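Local coordinates for glutathione-specific gamma-glutamylcyclotransferase (Saccharomyces cerevisiae S288c, PDB 5HWK), which cleaves glutathione specifically into 5-oxo-L-proline and the dipeptide Cys-Gly, a step that opens glutathione to further use by the yeast cell, at residues 7-15 with 156-164; 34-43 with 54-65. One frame throughout, in Å; residues are numbered along the deposited sequence.

In the fold
Both contacts lie in the ChaC-like fold of the gamma-glutamylcyclotransferase family, their centres 13 Å apart. Contact 1 brings the edge strand 8-12 against strand 154-163, and the turn that follows 8-12 holds the benzoic acid in the pocket. Contact 2, wholly within the chain between the two segments of contact 1, lies behind the pocket as a second layer: Leu59 packs on Tyr13, its CG 3.5 Å from Tyr13 CD2, and its side chain stays about 7 Å from the benzoic acid. The side chain of Val56 comes about 4 Å from Glu115, the proton acceptor by similarity. Two polar links join the contacts, Arg37 NH1 to Tyr13 O and Thr58 OG1 to Gly163 O, each 2.8 Å.

Contact 1: residues 7-15 with 156-164; sequences GIWVLGYGS and LLTSVYIGT. With BEZ (benzoic acid), chain C.
Backbone bonds tie Trp9 and Leu11 to Ser159: Ser159 N gives to Trp9 O (2.8 Å), and Leu11 N to Ser159 O (2.9 Å). This single Val10-Ser159 bridge, between strands whose directions differ by 49°, brings strand 8-12, at one end of the sheet, against 154-163, consistent with closing the family's barrel. Beyond it water takes over, one joining Trp9 N to Leu157 O, another linking Leu11 O, Tyr161 N and benzoic acid O2.

Among apolar contacts, Leu156 CD2 sits over one face of the Trp9 indole in a CH-pi contact, 4.0 Å from the five-membered ring's centroid. Leu11 CG meets Thr158 OG1 at 3.5 Å, while its CB packs against Val160 CG2, which also meets the Tyr13 ring edge.

Polar contacts gather at Tyr13. With CG between the backbone N and the carbonyl carbon (chi1 61°), its ring reaches across and OH gives a 2.6 Å bond to Tyr161 O, in the carbonyl plane. Benzoic acid O2 lies 3.1 Å above the Tyr13 ring plane, offset toward its rim, and accepts from Tyr13 N, while Gly14 N binds O1 at 2.8 Å. Backbone N-H groups thus grip the carboxylate, consistent with the substrate site inferred here by similarity.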
loop_
_atom_site.group_PDB
_atom_site.type_symbol
_atom_site.label_atom_id
_atom_site.label_comp_id
_atom_site.label_asym_id
_atom_site.label_seq_id
_atom_site.Cartn_x
_atom_site.Cartn_y
_atom_site.Cartn_z
ATOM N N GLY A 7 -4.097 14.187 16.717
ATOM C CA GLY A 7 -3.281 14.003 15.529
ATOM C C GLY A 7 -3.936 13.040 14.561
ATOM O O GLY A 7 -5.126 12.740 14.655
ATOM N N ILE A 8 -3.150 12.542 13.629
ATOM C CA ILE A 8 -3.704 11.584 12.694
ATOM C C ILE A 8 -2.717 10.455 12.501
ATOM O O ILE A 8 -1.495 10.617 12.629
ATOM C CB ILE A 8 -4.172 12.159 11.337
ATOM C CG1 ILE A 8 -2.971 12.437 10.460
ATOM C CG2 ILE A 8 -5.013 13.408 11.522
ATOM C CD1 ILE A 8 -2.256 13.620 10.867
ATOM N N TRP A 9 -3.276 9.301 12.222
ATOM C CA TRP A 9 -2.515 8.129 11.838
ATOM C C TRP A 9 -2.620 8.026 10.333
ATOM O O TRP A 9 -3.700 8.147 9.786
ATOM C CB TRP A 9 -3.126 6.884 12.472
ATOM C CG TRP A 9 -2.859 6.883 13.994
ATOM C CD1 TRP A 9 -3.682 7.360 14.990
ATOM C CD2 TRP A 9 -1.682 6.383 14.662
ATOM N NE1 TRP A 9 -3.085 7.178 16.201
ATOM C CE2 TRP A 9 -1.870 6.572 16.041
ATOM C CE3 TRP A 9 -0.503 5.783 14.217
ATOM C CZ2 TRP A 9 -0.919 6.200 16.972
ATOM C CZ3 TRP A 9 0.432 5.398 15.147
ATOM C CH2 TRP A 9 0.214 5.603 16.513
ATOM N N VAL A 10 -1.472 7.844 9.693
ATOM C CA VAL A 10 -1.399 7.769 8.232
ATOM C C VAL A 10 -0.835 6.407 7.863
ATOM O O VAL A 10 0.259 6.056 8.306
ATOM C CB VAL A 10 -0.477 8.875 7.690
ATOM C CG1 VAL A 10 -0.315 8.761 6.144
ATOM C CG2 VAL A 10 -0.991 10.237 8.066
ATOM N N LEU A 11 -1.530 5.675 6.981
ATOM C CA LEU A 11 -1.024 4.400 6.498
ATOM C C LEU A 11 0.001 4.647 5.413
ATOM O O LEU A 11 -0.167 5.545 4.588
ATOM C CB LEU A 11 -2.159 3.623 5.837
ATOM C CG LEU A 11 -3.270 3.067 6.700
ATOM C CD1 LEU A 11 -4.266 2.305 5.797
ATOM C CD2 LEU A 11 -2.643 2.194 7.733
ATOM N N GLY A 12 1.082 3.881 5.462
ATOM C CA GLY A 12 1.997 3.839 4.327
ATOM C C GLY A 12 2.087 2.438 3.759
ATOM O O GLY A 12 2.325 1.477 4.498
ATOM N N TYR A 13 1.905 2.300 2.434
ATOM C CA TYR A 13 1.974 1.004 1.772
ATOM C C TYR A 13 2.918 1.041 0.580
ATOM O O TYR A 13 3.149 0.002 -0.042
ATOM C CB TYR A 13 0.579 0.492 1.345
ATOM C CG TYR A 13 -0.073 1.404 0.372
ATOM C CD1 TYR A 13 0.126 1.241 -0.987
ATOM C CD2 TYR A 13 -0.912 2.412 0.789
ATOM C CE1 TYR A 13 -0.433 2.068 -1.883
ATOM C CE2 TYR A 13 -1.527 3.243 -0.129
ATOM C CZ TYR A 13 -1.289 3.061 -1.485
ATOM O OH TYR A 13 -1.898 3.882 -2.402
ATOM N N GLY A 14 3.448 2.211 0.238
ATOM C CA GLY A 14 4.343 2.389 -0.907
ATOM C C GLY A 14 5.532 3.195 -0.453
ATOM O O GLY A 14 6.184 2.799 0.526
ATOM N N SER A 15 5.833 4.303 -1.136
ATOM C CA SER A 15 7.032 5.054 -0.811
ATOM C C SER A 15 6.998 5.676 0.561
ATOM O O SER A 15 8.061 6.027 1.047
ATOM C CB SER A 15 7.352 6.130 -1.858
ATOM O OG SER A 15 6.340 7.112 -1.923
ATOM N N LEU A 156 -8.343 1.139 13.966
ATOM C CA LEU A 156 -7.699 2.445 14.057
ATOM C C LEU A 156 -8.246 3.325 12.936
ATOM O O LEU A 156 -8.245 2.899 11.763
ATOM C CB LEU A 156 -6.170 2.282 13.939
ATOM C CG LEU A 156 -5.321 3.508 14.241
ATOM C CD1 LEU A 156 -5.470 3.909 15.730
ATOM C CD2 LEU A 156 -3.841 3.264 13.902
ATOM N N LEU A 157 -8.679 4.555 13.261
ATOM C CA LEU A 157 -9.019 5.559 12.244
ATOM C C LEU A 157 -7.723 6.102 11.620
ATOM O O LEU A 157 -6.847 6.619 12.334
ATOM C CB LEU A 157 -9.877 6.691 12.818
ATOM C CG LEU A 157 -10.162 7.831 11.833
ATOM C CD1 LEU A 157 -10.989 7.341 10.635
ATOM C CD2 LEU A 157 -10.843 9.021 12.495
ATOM N N THR A 158 -7.588 5.950 10.296
ATOM C CA THR A 158 -6.354 6.300 9.591
ATOM C C THR A 158 -6.675 7.048 8.307
ATOM O O THR A 158 -7.738 6.889 7.719
ATOM C CB THR A 158 -5.526 5.049 9.198
ATOM O OG1 THR A 158 -6.229 4.271 8.208
ATOM C CG2 THR A 158 -5.203 4.180 10.366
ATOM N N SER A 159 -5.723 7.854 7.866
ATOM C CA SER A 159 -5.753 8.466 6.551
ATOM C C SER A 159 -4.841 7.681 5.631
ATOM O O SER A 159 -3.841 7.123 6.072
ATOM C CB SER A 159 -5.262 9.915 6.625
ATOM O OG SER A 159 -6.215 10.714 7.327
ATOM N N VAL A 160 -5.234 7.587 4.369
ATOM C CA VAL A 160 -4.436 6.842 3.391
ATOM C C VAL A 160 -4.660 7.486 2.037
ATOM O O VAL A 160 -5.757 7.916 1.715
ATOM C CB VAL A 160 -4.884 5.354 3.432
ATOM C CG1 VAL A 160 -6.375 5.198 3.065
ATOM C CG2 VAL A 160 -4.000 4.456 2.520
ATOM N N TYR A 161 -3.612 7.502 1.194
ATOM C CA TYR A 161 -3.737 7.952 -0.200
ATOM C C TYR A 161 -3.879 6.748 -1.102
ATOM O O TYR A 161 -3.037 5.852 -1.061
ATOM C CB TYR A 161 -2.485 8.738 -0.606
ATOM C CG TYR A 161 -2.475 10.182 -0.193
ATOM C CD1 TYR A 161 -3.243 11.134 -0.880
ATOM C CD2 TYR A 161 -1.770 10.598 0.937
ATOM C CE1 TYR A 161 -3.210 12.486 -0.523
ATOM C CE2 TYR A 161 -1.738 11.940 1.304
ATOM C CZ TYR A 161 -2.509 12.872 0.599
ATOM O OH TYR A 161 -2.473 14.210 0.894
ATOM N N ILE A 162 -4.913 6.755 -1.942
ATOM C CA ILE A 162 -5.285 5.622 -2.774
ATOM C C ILE A 162 -5.517 6.105 -4.187
ATOM O O ILE A 162 -6.133 7.151 -4.387
ATOM C CB ILE A 162 -6.604 4.974 -2.269
ATOM C CG1 ILE A 162 -6.338 4.361 -0.891
ATOM C CG2 ILE A 162 -7.121 3.929 -3.290
ATOM C CD1 ILE A 162 -7.521 3.662 -0.271
ATOM N N GLY A 163 -5.043 5.333 -5.179
ATOM C CA GLY A 163 -5.520 5.504 -6.561
ATOM C C GLY A 163 -6.729 4.631 -6.727
ATOM O O GLY A 163 -6.587 3.419 -6.793
ATOM N N THR A 164 -7.930 5.207 -6.689
ATOM C CA THR A 164 -9.111 4.357 -6.728
ATOM C C THR A 164 -9.326 3.816 -8.152
ATOM O O THR A 164 -8.727 4.293 -9.149
ATOM C CB THR A 164 -10.365 5.133 -6.346
ATOM O OG1 THR A 164 -10.603 6.085 -7.377
ATOM C CG2 THR A 164 -10.232 5.842 -4.986
HETATM C C BEZ C . 2.011 5.256 0.445
HETATM O O1 BEZ C . 3.117 4.898 0.742
HETATM O O2 BEZ C . 1.082 4.808 1.127
HETATM C C1 BEZ C . 1.765 6.127 -0.747
HETATM C C2 BEZ C . 0.459 6.289 -1.165
HETATM C C3 BEZ C . 0.184 7.039 -2.314
HETATM C C4 BEZ C . 1.203 7.693 -2.985
HETATM C C5 BEZ C . 2.502 7.555 -2.524
HETATM C C6 BEZ C . 2.815 6.773 -1.417
HETATM O O HOH W 1 -6.245 9.167 12.126
HETATM O O HOH W 2 -1.034 6.473 2.131
#

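Contact 2: residues 34-43 with 54-65. With PO4 (phosphate ion), chain D.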
loop_
_atom_site.group_PDB
_atom_site.type_symbol
_atom_site.label_atom_id
_atom_site.label_comp_id
_atom_site.label_asym_id
_atom_site.label_seq_id
_atom_site.Cartn_x
_atom_site.Cartn_y
_atom_site.Cartn_z
ATOM N N GLY A 34 -7.948 -5.748 4.980
ATOM C CA GLY A 34 -9.042 -5.177 4.238
ATOM C C GLY A 34 -8.681 -4.605 2.876
ATOM O O GLY A 34 -9.579 -4.098 2.186
ATOM N N PHE A 35 -7.403 -4.650 2.464
ATOM C CA PHE A 35 -6.936 -4.066 1.208
ATOM C C PHE A 35 -5.925 -5.014 0.597
ATOM O O PHE A 35 -5.193 -5.711 1.313
ATOM C CB PHE A 35 -6.238 -2.725 1.476
ATOM C CG PHE A 35 -7.159 -1.636 1.993
ATOM C CD1 PHE A 35 -7.417 -1.479 3.361
ATOM C CD2 PHE A 35 -7.783 -0.766 1.098
ATOM C CE1 PHE A 35 -8.270 -0.484 3.802
ATOM C CE2 PHE A 35 -8.652 0.233 1.554
ATOM C CZ PHE A 35 -8.883 0.378 2.892
ATOM N N ALA A 36 -5.863 -5.028 -0.730
ATOM C CA ALA A 36 -4.766 -5.657 -1.447
ATOM C C ALA A 36 -3.934 -4.560 -2.103
ATOM O O ALA A 36 -4.482 -3.605 -2.655
ATOM C CB ALA A 36 -5.316 -6.524 -2.587
ATOM N N ARG A 37 -2.616 -4.729 -2.128
ATOM C CA ARG A 37 -1.733 -3.757 -2.786
ATOM C C ARG A 37 -1.334 -4.298 -4.164
ATOM O O ARG A 37 -0.940 -5.462 -4.274
ATOM C CB ARG A 37 -0.472 -3.520 -1.962
ATOM C CG ARG A 37 0.592 -2.672 -2.658
ATOM C CD ARG A 37 1.791 -2.373 -1.783
ATOM N NE ARG A 37 2.304 -3.598 -1.221
ATOM C CZ ARG A 37 2.706 -3.712 0.040
ATOM N NH1 ARG A 37 2.852 -2.620 0.810
ATOM N NH2 ARG A 37 3.005 -4.905 0.539
ATOM N N ARG A 38 -1.508 -3.481 -5.204
ATOM C CA ARG A 38 -1.177 -3.913 -6.559
ATOM C C ARG A 38 -0.482 -2.760 -7.260
ATOM O O ARG A 38 -0.763 -1.589 -7.008
ATOM C CB ARG A 38 -2.460 -4.280 -7.357
ATOM C CG ARG A 38 -3.160 -5.576 -6.912
ATOM C CD ARG A 38 -2.283 -6.772 -7.198
ATOM N NE ARG A 38 -2.869 -8.069 -6.874
ATOM C CZ ARG A 38 -2.760 -8.681 -5.698
ATOM N NH1 ARG A 38 -2.156 -8.077 -4.668
ATOM N NH2 ARG A 38 -3.288 -9.896 -5.545
ATOM N N PHE A 39 0.386 -3.100 -8.225
ATOM C CA PHE A 39 1.077 -2.063 -9.002
ATOM C C PHE A 39 0.229 -1.702 -10.230
ATOM O O PHE A 39 0.599 -1.893 -11.395
ATOM C CB PHE A 39 2.482 -2.511 -9.391
ATOM C CG PHE A 39 3.544 -2.252 -8.339
ATOM C CD1 PHE A 39 3.352 -2.604 -7.018
ATOM C CD2 PHE A 39 4.766 -1.691 -8.715
ATOM C CE1 PHE A 39 4.347 -2.388 -6.073
ATOM C CE2 PHE A 39 5.763 -1.504 -7.812
ATOM C CZ PHE A 39 5.561 -1.825 -6.485
ATOM N N TRP A 40 -0.985 -1.227 -9.927
ATOM C CA TRP A 40 -2.042 -0.928 -10.885
ATOM C C TRP A 40 -2.308 0.557 -11.036
ATOM O O TRP A 40 -3.385 0.943 -11.525
ATOM C CB TRP A 40 -3.307 -1.691 -10.537
ATOM C CG TRP A 40 -3.181 -3.165 -10.705
ATOM C CD1 TRP A 40 -2.118 -3.862 -11.247
ATOM C CD2 TRP A 40 -4.187 -4.129 -10.408
ATOM N NE1 TRP A 40 -2.404 -5.208 -11.247
ATOM C CE2 TRP A 40 -3.668 -5.399 -10.740
ATOM C CE3 TRP A 40 -5.462 -4.046 -9.842
ATOM C CZ2 TRP A 40 -4.386 -6.577 -10.527
ATOM C CZ3 TRP A 40 -6.178 -5.227 -9.637
ATOM C CH2 TRP A 40 -5.637 -6.466 -9.985
ATOM N N GLN A 41 -1.349 1.401 -10.648
ATOM C CA GLN A 41 -1.424 2.835 -10.827
ATOM C C GLN A 41 -0.283 3.248 -11.757
ATOM O O GLN A 41 0.851 2.799 -11.598
ATOM C CB GLN A 41 -1.335 3.527 -9.473
ATOM C CG GLN A 41 -1.453 5.025 -9.532
ATOM C CD GLN A 41 -2.912 5.474 -9.575
ATOM O OE1 GLN A 41 -3.828 4.661 -9.766
ATOM N NE2 GLN A 41 -3.138 6.762 -9.359
ATOM N N SER A 42 -0.582 4.004 -12.804
ATOM C CA SER A 42 0.523 4.441 -13.656
ATOM C C SER A 42 1.224 5.674 -13.080
ATOM O O SER A 42 0.632 6.436 -12.315
ATOM C CB SER A 42 0.002 4.757 -15.036
ATOM O OG SER A 42 -0.870 5.815 -14.902
ATOM N N SER A 43 2.531 5.805 -13.374
ATOM C CA SER A 43 3.310 6.962 -12.974
ATOM C C SER A 43 3.833 7.633 -14.242
ATOM O O SER A 43 4.497 6.989 -15.080
ATOM C CB SER A 43 4.474 6.541 -12.104
ATOM O OG SER A 43 5.330 7.649 -11.913
ATOM N N GLY A 54 5.074 4.447 -16.087
ATOM C CA GLY A 54 5.488 3.334 -15.260
ATOM C C GLY A 54 4.326 2.767 -14.439
ATOM O O GLY A 54 3.154 3.085 -14.663
ATOM N N ARG A 55 4.667 1.966 -13.437
ATOM C CA ARG A 55 3.706 1.308 -12.567
ATOM C C ARG A 55 4.117 1.497 -11.124
ATOM O O ARG A 55 5.232 1.127 -10.731
ATOM C CB ARG A 55 3.566 -0.186 -12.825
ATOM C CG ARG A 55 3.139 -0.537 -14.190
ATOM C CD ARG A 55 1.640 -0.288 -14.298
ATOM N NE ARG A 55 1.071 -0.743 -15.576
ATOM C CZ ARG A 55 0.988 0.041 -16.630
ATOM N NH1 ARG A 55 1.449 1.275 -16.621
ATOM N NH2 ARG A 55 0.425 -0.428 -17.731
ATOM N N VAL A 56 3.190 1.997 -10.291
ATOM C CA VAL A 56 3.458 2.228 -8.875
ATOM C C VAL A 56 2.279 1.672 -8.080
ATOM O O VAL A 56 1.303 1.182 -8.641
ATOM C CB VAL A 56 3.730 3.724 -8.604
ATOM C CG1 VAL A 56 5.060 4.142 -9.231
ATOM C CG2 VAL A 56 2.597 4.597 -9.072
ATOM N N ALA A 57 2.425 1.673 -6.755
ATOM C CA ALA A 57 1.490 0.928 -5.912
ATOM C C ALA A 57 0.198 1.690 -5.622
ATOM O O ALA A 57 0.204 2.907 -5.389
ATOM C CB ALA A 57 2.161 0.613 -4.584
ATOM N N THR A 58 -0.896 0.950 -5.576
ATOM C CA THR A 58 -2.153 1.459 -5.006
ATOM C C THR A 58 -2.740 0.360 -4.149
ATOM O O THR A 58 -2.300 -0.766 -4.182
ATOM C CB THR A 58 -3.078 1.971 -6.138
ATOM O OG1 THR A 58 -4.218 2.578 -5.538
ATOM C CG2 THR A 58 -3.554 0.859 -7.030
ATOM N N LEU A 59 -3.741 0.706 -3.331
ATOM C CA LEU A 59 -4.431 -0.275 -2.506
ATOM C C LEU A 59 -5.844 -0.394 -3.037
ATOM O O LEU A 59 -6.467 0.610 -3.394
ATOM C CB LEU A 59 -4.595 0.250 -1.090
ATOM C CG LEU A 59 -3.443 0.193 -0.163
ATOM C CD1 LEU A 59 -3.963 0.659 1.246
ATOM C CD2 LEU A 59 -2.854 -1.197 -0.107
ATOM N N ILE A 60 -6.364 -1.607 -3.070
ATOM C CA ILE A 60 -7.724 -1.830 -3.523
ATOM C C ILE A 60 -8.507 -2.409 -2.356
ATOM O O ILE A 60 -8.100 -3.421 -1.766
ATOM C CB ILE A 60 -7.744 -2.770 -4.727
ATOM C CG1 ILE A 60 -6.754 -2.224 -5.746
ATOM C CG2 ILE A 60 -9.144 -2.849 -5.261
ATOM C CD1 ILE A 60 -6.173 -3.276 -6.493
ATOM N N PRO A 61 -9.608 -1.787 -1.957
ATOM C CA PRO A 61 -10.355 -2.310 -0.816
ATOM C C PRO A 61 -11.137 -3.548 -1.185
ATOM O O PRO A 61 -11.548 -3.745 -2.332
ATOM C CB PRO A 61 -11.315 -1.176 -0.453
ATOM C CG PRO A 61 -11.489 -0.444 -1.707
ATOM C CD PRO A 61 -10.158 -0.506 -2.434
ATOM N N TYR A 62 -11.398 -4.341 -0.143
ATOM C CA TYR A 62 -12.179 -5.571 -0.276
ATOM C C TYR A 62 -13.479 -5.334 -1.048
ATOM O O TYR A 62 -13.838 -6.114 -1.935
ATOM C CB TYR A 62 -12.504 -6.127 1.120
ATOM C CG TYR A 62 -13.405 -7.335 1.117
ATOM C CD1 TYR A 62 -12.902 -8.613 0.891
ATOM C CD2 TYR A 62 -14.757 -7.196 1.344
ATOM C CE1 TYR A 62 -13.713 -9.715 0.873
ATOM C CE2 TYR A 62 -15.594 -8.294 1.331
ATOM C CZ TYR A 62 -15.076 -9.555 1.109
ATOM O OH TYR A 62 -15.934 -10.640 1.132
ATOM N N GLU A 63 -14.209 -4.264 -0.713
ATOM C CA GLU A 63 -15.514 -4.051 -1.332
ATOM C C GLU A 63 -15.402 -3.810 -2.835
ATOM O O GLU A 63 -16.332 -4.133 -3.587
ATOM C CB GLU A 63 -16.252 -2.907 -0.641
ATOM N N ASP A 64 -14.260 -3.309 -3.304
ATOM C CA ASP A 64 -14.069 -3.199 -4.744
ATOM C C ASP A 64 -13.626 -4.517 -5.355
ATOM O O ASP A 64 -13.992 -4.827 -6.497
ATOM C CB ASP A 64 -13.019 -2.136 -5.050
ATOM C CG ASP A 64 -13.569 -0.743 -4.932
ATOM O OD1 ASP A 64 -14.799 -0.614 -4.826
ATOM O OD2 ASP A 64 -12.787 0.225 -4.930
ATOM N N ILE A 65 -12.827 -5.287 -4.621
ATOM C CA ILE A 65 -12.331 -6.563 -5.131
ATOM C C ILE A 65 -13.478 -7.515 -5.417
ATOM O O ILE A 65 -13.538 -8.149 -6.474
ATOM C CB ILE A 65 -11.324 -7.170 -4.144
ATOM C CG1 ILE A 65 -10.038 -6.332 -4.089
ATOM C CG2 ILE A 65 -11.022 -8.604 -4.516
ATOM C CD1 ILE A 65 -9.195 -6.633 -2.940
HETATM P P PO4 D . 2.956 10.097 -10.961
HETATM O O1 PO4 D . 2.158 10.055 -12.261
HETATM O O2 PO4 D . 2.515 11.263 -10.104
HETATM O O3 PO4 D . 4.463 10.052 -11.252
HETATM O O4 PO4 D . 2.631 8.774 -10.183
#
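A bulged antiparallel beta hairpin is built here, in which 35-38 and then 42-43 run along a single edge of strand 54-61. The ladder of backbone bonds pairs Ala36 with Ile60 and Arg38 with Thr58, then shifts by one residue before Gln41 meets Val56. That shift is a beta bulge, and Phe39, at its start, centres an inverse gamma turn; the bond from Gln41 N to Val56 O across it is weak, at 3.3 Å.

Above the sheet at the bulge, Phe39 lays one ring face over the peptide between Val56 and Ala57, with Ala57 N 4.3 Å above the ring centre and CE1 4.0 Å from Ala57 CB. Leu197 and Leu200 of helix 193-205 and Ile183 of helix 176-185 also pack on the Phe39 side chain. With an alanine here, a gap would probably open between the Val56-Ala57 peptide and the two helices, where the ring now sits.

On the face that carries Ala36, Ile60 CD1 reaches Trp40 CE3 at 3.5 Å, the two side chains crossing at about a right angle, and also meets Arg38 CG. The other face carries Phe35, whose CE2 lies 3.6 Å from Pro61 CB and whose CG meets Leu59 CD1. Arg37 shares that face at its base; its guanidinium leads away to Asp218, a salt bridge, and to Tyr13 O.

At the far end, Ser43 N and Arg55 NH1 reach Gly54 O from opposite faces of its carbonyl plane, while Arg55 NE forms a salt bridge with Glu174. A first torsion of 171°, with OG anti to the backbone N, turns Ser43 OG to a phosphate, probably from the crystallisation liquor, and OG gives a 2.6 Å hydrogen bond to its O3.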